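Local coordinates for enoyl-CoA hydratase (Mycolicibacterium smegmatis, PDB 7MCM), which probably hydrates the double bond of enoyl-CoA esters to give (3S)-3-hydroxyacyl-CoA, a step of fatty acid oxidation, at residues 114-119 with 136-141. Residues are numbered along the deposited sequence; the frame is centred on the assembly and turned at random.
Sequences NGAAIG and SAFFAE
Ala117 is held by Phe138 and Ala140 in a short parallel ladder. Ala117 N donates to Phe138 O at 2.9 Å. Ala117 O takes Ala140 N at 3.1 Å and also meets the CA of Phe139 in a CA-H...O contact. Gly119 N to Ala140 O, 2.9 Å, closes the ladder. On the face shared by Ala116, Ile118 and Ala140, the Phe138 ring reaches across to strand 116-118. With chi1 at 64°, the ring leans over toward that strand and meets Ala116. Ala116 CA lies over one ring face, 4.0 Å from the centroid, in a CH-pi contact, and Ala116 CB touches Phe138 CZ at 3.4 Å. Ile118 CG1 packs obliquely at Phe138 CE1. On the other face, Ala117 CB meets Phe139 CD2 at 4.0 Å. At the start of the pair, a water lies between Asn114 O and Ser136 OG, whose main partner is Asp194. Gly59 N and Phe63 O fix the Asn114 amide. Ser65 makes backbone hydrogen bonds with Ala116 and Ile118. As in other crotonase-fold enzymes, the start of helix 120-127 probably supplies one N-H of the oxyanion hole. Phe139 packs against Val113 and helix 120-127, whose N-cap position is Gly119, while strand 177-178 flanks strand 138-140.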
loop_
_atom_site.group_PDB
_atom_site.type_symbol
_atom_site.label_atom_id
_atom_site.label_comp_id
_atom_site.label_asym_id
_atom_site.label_seq_id
_atom_site.Cartn_x
_atom_site.Cartn_y
_atom_site.Cartn_z
ATOM N N ASN B 114 28.861 -19.121 -7.623
ATOM C CA ASN B 114 30.045 -19.785 -8.150
ATOM C C ASN B 114 29.779 -20.565 -9.433
ATOM O O ASN B 114 30.732 -21.057 -10.051
ATOM C CB ASN B 114 30.606 -20.738 -7.090
ATOM C CG ASN B 114 29.567 -21.735 -6.613
ATOM O OD1 ASN B 114 28.565 -21.354 -6.004
ATOM N ND2 ASN B 114 29.783 -23.013 -6.910
ATOM N N GLY B 115 28.525 -20.702 -9.839
ATOM C CA GLY B 115 28.205 -21.477 -11.025
ATOM C C GLY B 115 26.745 -21.329 -11.360
ATOM O O GLY B 115 26.135 -20.325 -10.996
ATOM N N ALA B 116 26.175 -22.320 -12.044
ATOM C CA ALA B 116 24.779 -22.277 -12.441
ATOM C C ALA B 116 23.861 -21.970 -11.264
ATOM O O ALA B 116 23.941 -22.603 -10.209
ATOM C CB ALA B 116 24.380 -23.614 -13.074
ATOM N N ALA B 117 22.989 -20.988 -11.457
ATOM C CA ALA B 117 21.909 -20.656 -10.534
ATOM C C ALA B 117 20.633 -20.705 -11.371
ATOM O O ALA B 117 20.339 -19.768 -12.120
ATOM C CB ALA B 117 22.120 -19.287 -9.892
ATOM N N ILE B 118 19.885 -21.798 -11.250
ATOM C CA ILE B 118 18.791 -22.143 -12.155
ATOM C C ILE B 118 17.520 -22.296 -11.341
ATOM O O ILE B 118 17.533 -22.939 -10.287
ATOM C CB ILE B 118 19.090 -23.466 -12.902
ATOM C CG1 ILE B 118 20.402 -23.357 -13.667
ATOM C CG2 ILE B 118 17.916 -23.851 -13.852
ATOM C CD1 ILE B 118 20.848 -24.694 -14.314
ATOM N N GLY B 119 16.417 -21.768 -11.853
ATOM C CA GLY B 119 15.149 -22.016 -11.194
ATOM C C GLY B 119 15.135 -21.454 -9.790
ATOM O O GLY B 119 15.411 -20.272 -9.563
ATOM N N SER B 136 32.229 -18.225 -14.458
ATOM C CA SER B 136 31.499 -19.370 -14.982
ATOM C C SER B 136 30.059 -19.422 -14.489
ATOM O O SER B 136 29.317 -20.330 -14.872
ATOM C CB SER B 136 32.236 -20.667 -14.628
ATOM O OG SER B 136 32.272 -20.870 -13.226
ATOM N N ALA B 137 29.633 -18.454 -13.686
ATOM C CA ALA B 137 28.257 -18.442 -13.227
ATOM C C ALA B 137 27.309 -18.037 -14.351
ATOM O O ALA B 137 27.684 -17.347 -15.305
ATOM C CB ALA B 137 28.087 -17.480 -12.054
ATOM N N PHE B 138 26.057 -18.467 -14.217
ATOM C CA PHE B 138 24.981 -17.959 -15.049
ATOM C C PHE B 138 23.671 -18.124 -14.299
ATOM O O PHE B 138 23.578 -18.875 -13.322
ATOM C CB PHE B 138 24.927 -18.642 -16.422
ATOM C CG PHE B 138 24.620 -20.102 -16.376
ATOM C CD1 PHE B 138 23.305 -20.546 -16.403
ATOM C CD2 PHE B 138 25.642 -21.034 -16.338
ATOM C CE1 PHE B 138 23.013 -21.896 -16.378
ATOM C CE2 PHE B 138 25.364 -22.399 -16.319
ATOM C CZ PHE B 138 24.044 -22.828 -16.345
ATOM N N PHE B 139 22.663 -17.384 -14.755
ATOM C CA PHE B 139 21.358 -17.330 -14.120
ATOM C C PHE B 139 20.290 -17.716 -15.134
ATOM O O PHE B 139 20.404 -17.405 -16.324
ATOM C CB PHE B 139 21.062 -15.923 -13.569
ATOM C CG PHE B 139 22.079 -15.433 -12.579
ATOM C CD1 PHE B 139 23.303 -14.940 -13.013
ATOM C CD2 PHE B 139 21.818 -15.473 -11.216
ATOM C CE1 PHE B 139 24.262 -14.498 -12.097
ATOM C CE2 PHE B 139 22.760 -15.024 -10.302
ATOM C CZ PHE B 139 23.984 -14.534 -10.748
ATOM N N ALA B 140 19.265 -18.415 -14.667
ATOM C CA ALA B 140 18.150 -18.763 -15.538
ATOM C C ALA B 140 16.892 -18.846 -14.696
ATOM O O ALA B 140 16.801 -19.676 -13.781
ATOM C CB ALA B 140 18.391 -20.080 -16.285
ATOM N N GLU B 141 15.948 -17.963 -14.997
ATOM C CA GLU B 141 14.580 -18.037 -14.497
ATOM C C GLU B 141 13.830 -19.024 -15.392
ATOM O O GLU B 141 12.984 -18.660 -16.207
ATOM C CB GLU B 141 13.950 -16.645 -14.515
ATOM C CG GLU B 141 12.687 -16.481 -13.696
ATOM C CD GLU B 141 12.979 -16.415 -12.194
ATOM O OE1 GLU B 141 13.622 -17.344 -11.685
ATOM O OE2 GLU B 141 12.531 -15.459 -11.527
HETATM O O HOH W 1 31.134 -23.296 -12.074
#